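Local coordinates for J domain-containing protein required for chloroplast accumulation response 1 (Arabidopsis thaliana, PDB 3AG7) that is required for chloroplast photorelocation movement in low blue light and darkness, modulating chloroplast actin filaments, and needs the co-chaperone activity of its J-domain for this, at residues A13-W18 / Q34-S39; S41-V46 / Q62-I67; A56-Y61 / E95-F100. All blocks are in the same frame, centred on the assembly; numbering follows the deposited sequence.

Interaction 1 (A13-W18 / Q34-S39); sequences AKIRKW and QYILWS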
loop_
_atom_site.group_PDB
_atom_site.type_symbol
_atom_site.label_atom_id
_atom_site.label_comp_id
_atom_site.label_asym_id
_atom_site.label_seq_id
_atom_site.Cartn_x
_atom_site.Cartn_y
_atom_site.Cartn_z
ATOM N N ALA A 13 3.852 -12.818 -5.512
ATOM C CA ALA A 13 3.856 -13.727 -4.362
ATOM C C ALA A 13 4.105 -12.983 -3.047
ATOM O O ALA A 13 3.475 -13.266 -2.032
ATOM C CB ALA A 13 4.880 -14.832 -4.552
ATOM N N LYS A 14 4.996 -12.007 -3.072
ATOM C CA LYS A 14 5.239 -11.234 -1.860
ATOM C C LYS A 14 4.018 -10.431 -1.481
ATOM O O LYS A 14 3.680 -10.332 -0.302
ATOM C CB LYS A 14 6.467 -10.334 -1.931
ATOM C CG LYS A 14 6.791 -9.740 -0.528
ATOM C CD LYS A 14 8.041 -8.903 -0.560
ATOM C CE LYS A 14 8.516 -8.506 0.844
ATOM N NZ LYS A 14 9.736 -7.647 0.721
ATOM N N ILE A 15 3.339 -9.873 -2.476
ATOM C CA ILE A 15 2.155 -9.110 -2.163
ATOM C C ILE A 15 1.049 -10.001 -1.596
ATOM O O ILE A 15 0.375 -9.610 -0.635
ATOM C CB ILE A 15 1.655 -8.314 -3.364
ATOM C CG1 ILE A 15 2.698 -7.236 -3.696
ATOM C CG2 ILE A 15 0.304 -7.655 -2.994
ATOM C CD1 ILE A 15 2.473 -6.615 -5.032
ATOM N N ARG A 16 0.922 -11.219 -2.132
ATOM C CA ARG A 16 -0.071 -12.196 -1.609
ATOM C C ARG A 16 0.200 -12.575 -0.161
ATOM O O ARG A 16 -0.732 -12.618 0.652
ATOM C CB ARG A 16 -0.128 -13.469 -2.468
ATOM C CG ARG A 16 -0.973 -13.335 -3.730
ATOM C CD ARG A 16 -1.054 -14.684 -4.481
ATOM N NE ARG A 16 0.223 -15.405 -4.589
ATOM C CZ ARG A 16 0.932 -15.507 -5.719
ATOM N NH1 ARG A 16 0.502 -14.930 -6.813
ATOM N NH2 ARG A 16 2.068 -16.176 -5.750
ATOM N N LYS A 17 1.465 -12.815 0.170
ATOM C CA LYS A 17 1.860 -13.239 1.507
ATOM C C LYS A 17 1.637 -12.055 2.441
ATOM O O LYS A 17 1.048 -12.207 3.503
ATOM C CB LYS A 17 3.312 -13.731 1.528
ATOM C CG LYS A 17 3.936 -13.872 2.906
ATOM C CD LYS A 17 5.487 -13.855 2.868
ATOM C CE LYS A 17 6.107 -12.584 2.218
ATOM N NZ LYS A 17 5.479 -11.227 2.525
ATOM N N TRP A 18 1.993 -10.862 1.974
ATOM C CA TRP A 18 1.834 -9.667 2.810
ATOM C C TRP A 18 0.361 -9.326 3.097
ATOM O O TRP A 18 0.001 -8.961 4.224
ATOM C CB TRP A 18 2.604 -8.499 2.217
ATOM C CG TRP A 18 2.358 -7.184 2.963
ATOM C CD1 TRP A 18 2.978 -6.759 4.104
ATOM C CD2 TRP A 18 1.469 -6.152 2.580
ATOM N NE1 TRP A 18 2.479 -5.545 4.487
ATOM C CE2 TRP A 18 1.547 -5.145 3.563
ATOM C CE3 TRP A 18 0.595 -5.983 1.505
ATOM C CZ2 TRP A 18 0.798 -3.971 3.484
ATOM C CZ3 TRP A 18 -0.168 -4.857 1.451
ATOM C CH2 TRP A 18 -0.060 -3.859 2.427
ATOM N N GLN A 34 5.373 -0.934 5.841
ATOM C CA GLN A 34 6.843 -0.925 5.907
ATOM C C GLN A 34 7.393 -2.307 5.580
ATOM O O GLN A 34 8.583 -2.462 5.295
ATOM C CB GLN A 34 7.320 -0.433 7.288
ATOM C CG GLN A 34 6.915 -1.312 8.448
ATOM C CD GLN A 34 5.628 -0.850 9.130
ATOM O OE1 GLN A 34 4.617 -0.568 8.477
ATOM N NE2 GLN A 34 5.663 -0.781 10.472
ATOM N N TYR A 35 6.496 -3.287 5.569
ATOM C CA TYR A 35 6.878 -4.675 5.309
ATOM C C TYR A 35 6.670 -5.050 3.843
ATOM O O TYR A 35 7.004 -6.150 3.439
ATOM C CB TYR A 35 6.122 -5.630 6.223
ATOM C CG TYR A 35 6.515 -5.457 7.674
ATOM C CD1 TYR A 35 7.764 -5.875 8.122
ATOM C CD2 TYR A 35 5.662 -4.833 8.567
ATOM C CE1 TYR A 35 8.145 -5.695 9.432
ATOM C CE2 TYR A 35 6.035 -4.640 9.878
ATOM C CZ TYR A 35 7.271 -5.072 10.306
ATOM O OH TYR A 35 7.637 -4.894 11.627
ATOM N N ILE A 36 6.126 -4.144 3.040
ATOM C CA ILE A 36 5.935 -4.432 1.607
ATOM C C ILE A 36 6.605 -3.365 0.731
ATOM O O ILE A 36 7.123 -3.662 -0.352
ATOM C CB ILE A 36 4.423 -4.658 1.244
ATOM C CG1 ILE A 36 4.229 -5.214 -0.185
ATOM C CG2 ILE A 36 3.597 -3.426 1.431
ATOM C CD1 ILE A 36 4.802 -6.616 -0.378
ATOM N N LEU A 37 6.677 -2.130 1.206
ATOM C CA LEU A 37 7.290 -1.110 0.362
ATOM C C LEU A 37 8.821 -1.185 0.323
ATOM O O LEU A 37 9.466 -1.615 1.283
ATOM C CB LEU A 37 6.847 0.274 0.819
ATOM C CG LEU A 37 5.324 0.488 0.716
ATOM C CD1 LEU A 37 5.005 1.857 1.139
ATOM C CD2 LEU A 37 4.850 0.237 -0.726
ATOM N N TRP A 38 9.400 -0.725 -0.783
ATOM C CA TRP A 38 10.857 -0.668 -0.924
ATOM C C TRP A 38 11.505 0.428 -0.079
ATOM O O TRP A 38 10.823 1.345 0.390
ATOM C CB TRP A 38 11.214 -0.447 -2.391
ATOM C CG TRP A 38 10.566 0.745 -2.973
ATOM C CD1 TRP A 38 11.048 2.038 -2.993
ATOM C CD2 TRP A 38 9.279 0.791 -3.577
ATOM N NE1 TRP A 38 10.129 2.867 -3.596
ATOM C CE2 TRP A 38 9.056 2.116 -3.997
ATOM C CE3 TRP A 38 8.318 -0.182 -3.872
ATOM C CZ2 TRP A 38 7.867 2.513 -4.632
ATOM C CZ3 TRP A 38 7.151 0.206 -4.512
ATOM C CH2 TRP A 38 6.947 1.534 -4.913
ATOM N N SER A 39 12.836 0.379 0.040
ATOM C CA SER A 39 13.598 1.425 0.745
ATOM C C SER A 39 13.389 2.842 0.208
ATOM O O SER A 39 13.486 3.075 -0.993
ATOM C CB SER A 39 15.104 1.104 0.702
ATOM O OG SER A 39 15.618 1.117 2.016
HETATM O O HOH W 1 10.411 -6.276 3.221
HETATM O O HOH W 2 6.227 -8.791 3.569
#

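Interaction 2 (S41-V46 / Q62-I67); sequences SGWKPV and QRALLI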
loop_
_atom_site.group_PDB
_atom_site.type_symbol
_atom_site.label_atom_id
_atom_site.label_comp_id
_atom_site.label_asym_id
_atom_site.label_seq_id
_atom_site.Cartn_x
_atom_site.Cartn_y
_atom_site.Cartn_z
ATOM N N SER A 41 10.874 4.726 -0.031
ATOM C CA SER A 41 9.590 5.064 -0.632
ATOM C C SER A 41 9.118 6.362 -0.001
ATOM O O SER A 41 8.387 7.142 -0.619
ATOM C CB SER A 41 8.562 3.938 -0.403
ATOM O OG SER A 41 8.367 3.665 0.978
ATOM N N GLY A 42 9.540 6.590 1.238
ATOM C CA GLY A 42 9.074 7.720 1.993
ATOM C C GLY A 42 8.052 7.374 3.080
ATOM O O GLY A 42 7.634 8.249 3.852
ATOM N N TRP A 43 7.634 6.113 3.147
ATOM C CA TRP A 43 6.633 5.712 4.156
ATOM C C TRP A 43 7.227 5.721 5.570
ATOM O O TRP A 43 8.213 5.051 5.843
ATOM C CB TRP A 43 6.044 4.320 3.839
ATOM C CG TRP A 43 4.983 3.909 4.833
ATOM C CD1 TRP A 43 5.106 2.975 5.851
ATOM C CD2 TRP A 43 3.681 4.490 4.984
ATOM N NE1 TRP A 43 3.943 2.925 6.583
ATOM C CE2 TRP A 43 3.072 3.868 6.097
ATOM C CE3 TRP A 43 2.980 5.502 4.311
ATOM C CZ2 TRP A 43 1.763 4.174 6.499
ATOM C CZ3 TRP A 43 1.692 5.833 4.751
ATOM C CH2 TRP A 43 1.092 5.141 5.807
ATOM N N LYS A 44 6.584 6.417 6.487
ATOM C CA LYS A 44 6.952 6.316 7.888
ATOM C C LYS A 44 5.999 5.351 8.597
ATOM O O LYS A 44 4.810 5.440 8.419
ATOM C CB LYS A 44 6.958 7.703 8.532
ATOM C CG LYS A 44 8.209 8.510 8.130
ATOM C CD LYS A 44 8.097 10.001 8.431
ATOM C CE LYS A 44 8.977 10.811 7.458
ATOM N NZ LYS A 44 9.837 11.857 8.120
ATOM N N PRO A 45 6.537 4.376 9.348
ATOM C CA PRO A 45 5.694 3.424 10.068
ATOM C C PRO A 45 4.684 4.080 10.984
ATOM O O PRO A 45 5.001 5.079 11.657
ATOM C CB PRO A 45 6.701 2.578 10.880
ATOM C CG PRO A 45 7.945 3.313 10.858
ATOM C CD PRO A 45 7.966 4.129 9.586
ATOM N N VAL A 46 3.492 3.487 11.051
ATOM C CA VAL A 46 2.402 4.063 11.840
ATOM C C VAL A 46 1.772 2.896 12.599
ATOM O O VAL A 46 1.234 2.008 11.964
ATOM C CB VAL A 46 1.281 4.810 10.962
ATOM C CG1 VAL A 46 0.274 5.515 11.887
ATOM C CG2 VAL A 46 1.852 5.814 9.952
ATOM N N GLN A 62 -4.024 9.290 3.305
ATOM C CA GLN A 62 -3.484 10.349 2.430
ATOM C C GLN A 62 -1.977 10.144 2.194
ATOM O O GLN A 62 -1.472 10.210 1.062
ATOM C CB GLN A 62 -3.746 11.718 3.077
ATOM C CG GLN A 62 -3.157 12.862 2.283
ATOM C CD GLN A 62 -3.080 14.107 3.100
ATOM O OE1 GLN A 62 -4.011 14.441 3.830
ATOM N NE2 GLN A 62 -2.010 14.847 2.904
ATOM N N ARG A 63 -1.234 9.913 3.267
ATOM C CA ARG A 63 0.192 9.680 3.136
ATOM C C ARG A 63 0.516 8.518 2.220
ATOM O O ARG A 63 1.459 8.617 1.435
ATOM C CB ARG A 63 0.848 9.540 4.503
ATOM C CG ARG A 63 0.761 10.835 5.287
ATOM C CD ARG A 63 1.919 10.916 6.279
ATOM N NE ARG A 63 1.872 12.129 7.099
ATOM C CZ ARG A 63 1.357 12.165 8.325
ATOM N NH1 ARG A 63 0.853 11.065 8.850
ATOM N NH2 ARG A 63 1.327 13.300 9.021
ATOM N N ALA A 64 -0.237 7.422 2.337
ATOM C CA ALA A 64 -0.050 6.257 1.460
ATOM C C ALA A 64 -0.388 6.598 0.002
ATOM O O ALA A 64 0.315 6.179 -0.909
ATOM C CB ALA A 64 -0.896 5.033 1.938
ATOM N N LEU A 65 -1.464 7.335 -0.225
ATOM C CA LEU A 65 -1.810 7.777 -1.595
ATOM C C LEU A 65 -0.671 8.535 -2.235
ATOM O O LEU A 65 -0.396 8.391 -3.432
ATOM C CB LEU A 65 -2.982 8.753 -1.550
ATOM C CG LEU A 65 -4.295 8.453 -2.247
ATOM C CD1 LEU A 65 -4.683 6.992 -2.059
ATOM C CD2 LEU A 65 -5.353 9.401 -1.680
ATOM N N LEU A 66 -0.074 9.426 -1.448
ATOM C CA LEU A 66 0.918 10.338 -1.991
ATOM C C LEU A 66 2.177 9.604 -2.373
ATOM O O LEU A 66 2.997 10.146 -3.149
ATOM C CB LEU A 66 1.220 11.472 -1.007
ATOM C CG LEU A 66 0.049 12.434 -0.814
ATOM C CD1 LEU A 66 0.462 13.509 0.174
ATOM C CD2 LEU A 66 -0.439 13.065 -2.133
ATOM N N ILE A 67 2.357 8.407 -1.814
ATOM C CA ILE A 67 3.443 7.503 -2.197
ATOM C C ILE A 67 3.054 6.565 -3.341
ATOM O O ILE A 67 3.851 6.330 -4.269
ATOM C CB ILE A 67 3.949 6.672 -0.994
ATOM C CG1 ILE A 67 4.513 7.629 0.046
ATOM C CG2 ILE A 67 4.969 5.578 -1.437
ATOM C CD1 ILE A 67 4.932 6.989 1.384
#

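Interaction 3 (A56-Y61 / E95-F100); sequences AVRKSY and EAWDHF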
loop_
_atom_site.group_PDB
_atom_site.type_symbol
_atom_site.label_atom_id
_atom_site.label_comp_id
_atom_site.label_asym_id
_atom_site.label_seq_id
_atom_site.Cartn_x
_atom_site.Cartn_y
_atom_site.Cartn_z
ATOM N N ALA A 56 -7.270 10.256 11.913
ATOM C CA ALA A 56 -5.927 9.631 11.911
ATOM C C ALA A 56 -5.838 8.604 10.789
ATOM O O ALA A 56 -4.818 8.518 10.076
ATOM C CB ALA A 56 -5.650 8.982 13.234
ATOM N N VAL A 57 -6.922 7.860 10.603
ATOM C CA VAL A 57 -6.969 6.880 9.496
ATOM C C VAL A 57 -6.846 7.638 8.176
ATOM O O VAL A 57 -6.052 7.265 7.316
ATOM C CB VAL A 57 -8.211 6.013 9.532
ATOM C CG1 VAL A 57 -8.238 5.089 8.307
ATOM C CG2 VAL A 57 -8.222 5.182 10.846
ATOM N N ARG A 58 -7.664 8.671 8.013
ATOM C CA ARG A 58 -7.665 9.488 6.804
ATOM C C ARG A 58 -6.330 10.133 6.534
ATOM O O ARG A 58 -5.910 10.239 5.371
ATOM C CB ARG A 58 -8.817 10.506 6.830
ATOM C CG ARG A 58 -10.147 9.809 6.872
ATOM C CD ARG A 58 -11.347 10.728 6.651
ATOM N NE ARG A 58 -12.549 9.908 6.416
ATOM C CZ ARG A 58 -13.345 9.448 7.380
ATOM N NH1 ARG A 58 -13.122 9.770 8.657
ATOM N NH2 ARG A 58 -14.384 8.682 7.076
ATOM N N LYS A 59 -5.647 10.575 7.592
ATOM C CA LYS A 59 -4.342 11.144 7.390
ATOM C C LYS A 59 -3.307 10.129 6.882
ATOM O O LYS A 59 -2.517 10.407 5.938
ATOM C CB LYS A 59 -3.861 11.804 8.665
ATOM C CG LYS A 59 -2.547 12.497 8.426
ATOM C CD LYS A 59 -2.305 13.491 9.512
ATOM C CE LYS A 59 -2.413 14.892 8.951
ATOM N NZ LYS A 59 -1.463 15.699 9.732
ATOM N N SER A 60 -3.342 8.941 7.477
ATOM C CA SER A 60 -2.406 7.890 7.108
ATOM C C SER A 60 -2.723 7.392 5.691
ATOM O O SER A 60 -1.833 7.106 4.885
ATOM C CB SER A 60 -2.477 6.762 8.136
ATOM O OG SER A 60 -1.755 7.096 9.312
ATOM N N TYR A 61 -4.002 7.353 5.361
ATOM C CA TYR A 61 -4.393 7.000 4.001
ATOM C C TYR A 61 -3.877 8.011 2.989
ATOM O O TYR A 61 -3.277 7.653 1.975
ATOM C CB TYR A 61 -5.904 6.924 3.901
ATOM C CG TYR A 61 -6.363 6.566 2.516
ATOM C CD1 TYR A 61 -6.120 5.314 1.991
ATOM C CD2 TYR A 61 -7.056 7.483 1.742
ATOM C CE1 TYR A 61 -6.537 4.983 0.708
ATOM C CE2 TYR A 61 -7.511 7.139 0.446
ATOM C CZ TYR A 61 -7.206 5.904 -0.052
ATOM O OH TYR A 61 -7.638 5.523 -1.309
ATOM N N GLU A 95 -9.618 -0.572 -1.998
ATOM C CA GLU A 95 -10.728 -1.476 -1.657
ATOM C C GLU A 95 -10.944 -1.336 -0.159
ATOM O O GLU A 95 -12.085 -1.313 0.311
ATOM C CB GLU A 95 -10.325 -2.925 -2.032
ATOM C CG GLU A 95 -11.279 -4.085 -1.554
ATOM C CD GLU A 95 -10.663 -5.556 -1.393
ATOM O OE1 GLU A 95 -9.412 -5.879 -1.540
ATOM O OE2 GLU A 95 -11.516 -6.432 -1.068
ATOM N N ALA A 96 -9.835 -1.231 0.601
ATOM C CA ALA A 96 -9.970 -1.136 2.056
ATOM C C ALA A 96 -10.483 0.217 2.520
ATOM O O ALA A 96 -11.253 0.291 3.484
ATOM C CB ALA A 96 -8.622 -1.488 2.746
ATOM N N TRP A 97 -10.071 1.283 1.839
ATOM C CA TRP A 97 -10.569 2.648 2.073
ATOM C C TRP A 97 -12.077 2.744 1.879
ATOM O O TRP A 97 -12.822 3.306 2.709
ATOM C CB TRP A 97 -9.855 3.581 1.092
ATOM C CG TRP A 97 -10.341 5.016 1.068
ATOM C CD1 TRP A 97 -10.945 5.659 0.021
ATOM C CD2 TRP A 97 -10.194 6.004 2.106
ATOM N NE1 TRP A 97 -11.203 6.971 0.348
ATOM C CE2 TRP A 97 -10.742 7.212 1.611
ATOM C CE3 TRP A 97 -9.644 5.989 3.397
ATOM C CZ2 TRP A 97 -10.752 8.397 2.359
ATOM C CZ3 TRP A 97 -9.679 7.164 4.156
ATOM C CH2 TRP A 97 -10.238 8.343 3.630
ATOM N N ASP A 98 -12.565 2.110 0.822
ATOM C CA ASP A 98 -14.002 2.146 0.614
ATOM C C ASP A 98 -14.779 1.401 1.716
ATOM O O ASP A 98 -15.822 1.860 2.142
ATOM C CB ASP A 98 -14.340 1.610 -0.779
ATOM C CG ASP A 98 -15.810 1.719 -1.070
ATOM O OD1 ASP A 98 -16.254 2.811 -1.515
ATOM O OD2 ASP A 98 -16.512 0.739 -0.784
ATOM N N HIS A 99 -14.261 0.260 2.172
ATOM C CA HIS A 99 -14.852 -0.459 3.308
ATOM C C HIS A 99 -14.807 0.356 4.604
ATOM O O HIS A 99 -15.798 0.446 5.317
ATOM C CB HIS A 99 -14.127 -1.803 3.494
ATOM C CG HIS A 99 -14.657 -2.647 4.609
ATOM N ND1 HIS A 99 -15.759 -3.467 4.460
ATOM C CD2 HIS A 99 -14.192 -2.860 5.864
ATOM C CE1 HIS A 99 -15.969 -4.123 5.589
ATOM N NE2 HIS A 99 -15.032 -3.774 6.455
ATOM N N PHE A 100 -13.664 0.962 4.902
ATOM C CA PHE A 100 -13.522 1.834 6.071
ATOM C C PHE A 100 -14.618 2.907 6.125
ATOM O O PHE A 100 -15.217 3.162 7.200
ATOM C CB PHE A 100 -12.115 2.484 6.078
ATOM C CG PHE A 100 -11.962 3.611 7.076
ATOM C CD1 PHE A 100 -11.944 3.348 8.442
ATOM C CD2 PHE A 100 -11.892 4.957 6.643
ATOM C CE1 PHE A 100 -11.836 4.423 9.372
ATOM C CE2 PHE A 100 -11.826 6.013 7.560
ATOM C CZ PHE A 100 -11.808 5.739 8.929
#

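Interaction 1 (A13-W18 / Q34-S39)
Ile36 packs its CG2 and CB over one face of the Trp18 indole, where the long N-terminal helix 5-19 of this auxilin-like J-domain fragment meets the loop that runs on toward helix 54-68. The two side chains cross at about a right angle. CG2 of Ile36 stands over the six-membered ring, 3.5 Å from its centroid and 14° off the normal, a CH-pi contact; CB covers the five-membered part, 3.6 Å from Trp18 CD2. With CG1 of Ile36 anti to its backbone N (chi1 -169°), the other branch leads away from the indole to the helix, and CD1 touches both Lys14 CG at 3.7 Å and Ile15 CG1 at 4.0 Å. Ile15 is buried and also touches Met85 and Lys88 of helix 80-100. Tyr35 touches the indole obliquely through its CB, while NE1 of Trp18 is hydrogen-bonded to Thr32 O, which fixes the rotation of the ring. The solvent side is polar. Lys14 runs extended past Ile36 in the opposite direction, its CE 3.8 Å from the Tyr35 carbonyl O. No direct hydrogen bond crosses the contact; two waters bridge it instead. One accepts from Lys14 NZ and donates weakly to Tyr35 O; the other accepts from Lys17 NZ and donates to the same Tyr35 O at 2.8 Å.

Interaction 2 (S41-V46 / Q62-I67)
Trp43 reaches the helix 54-68 with the edge of its indole, and Ile67 meets it at the near end. At CB the tryptophan touches Ile67 CD1, 3.8 Å away. Its chi1 of -178° swings the ring off the backbone and along the helix, and CE3 passes the same methyl, which lies close to the indole plane. Farther out, CZ3 arrives at the helix backbone: Ala64 N is 3.5 Å from it, at the ring edge, and Ala64 CB 3.9 Å. Arg63 adds its CB to CZ3 obliquely at 3.8 Å, and CH2, at the tip, packs against Ser60 O of the same helix. The irregular segment 41-46 meets, through Ser41 to Trp43, the J-domain helix that packs antiparallel against helix 80-100; Ala64 itself also touches Leu93 of that partner. Leu33 and Leu37, from the preceding part of the loop, pack on the Trp43 side chain. Ile67 packs against the loop backbone: its CD1 is 3.3 Å from Trp43 N and 3.6 Å from Gly42 C, while CG2 is directed to Ser41, 3.8 Å from the carbonyl O. Trp43 N gives a weak hydrogen bond to Ser41 OG, nearly straight at 167°; that hydroxyl is also weakly bonded to Trp38 O.

Interaction 3 (A56-Y61 / E95-F100)
Tyr61 lays its ring over the indole of Trp97 in an offset stack, the planes only 5° apart and the centroids of the phenol and the five-membered ring 3.9 Å from each other. The CE2 of Tyr61 sits above the shared bond of the indole, 3.4 Å from Trp97 CD2, and the hydroxyl end lies over Trp97 CG and CD1. Trp97, with CG anti to the backbone N (chi1 174°), and Tyr61, turned the same way, both send their rings into the space between the axes, their long directions crossing at about a right angle. Helices 54-68 and 80-100 make the antiparallel hairpin at the heart of the J-domain fold; here their axes are 12.0 Å apart, a distance that the rings bridge, and cross at -163°. One turn back along helix 54-68, Val57 puts CG1 over the centre of the Phe100 ring, 3.7 Å from the centroid, in a CH-pi contact; Ile26 of helix 26-30 touches both residues. Arg58 closes the outer side. Its CG packs at the edge of the indole, 3.6 Å from Trp97 CH2, and the extended chain carries the guanidinium past Phe100, whose CE2 faces the middle of that group from 3.7 Å above its plane. A hydrogen bond from NH2 of Arg58 to Asn101 OD1 holds the guanidinium there.

Interaction 1 is the most buried of the three, interaction 3 is partly buried, and interaction 2 lies at the surface. Helix 54-68 serves both 2 and 3: its 62-67 part receives the loop, its 56-61 part pairs with helix 80-100, and the two contacts touch at Ser60. Interactions 1 and 2 join along the same loop through Leu37 and Trp43, whereas 1 and 3 stand on opposite sides of the chain's centre. Each contains a tryptophan: covered on a face by a methyl in 1, touched at its edge in 2, stacked on a ring in 3. No direct hydrogen bond crosses any of them; 1 has bridging waters at its lysine-lined exposed rim, while 3 adds a guanidinium beside a ring.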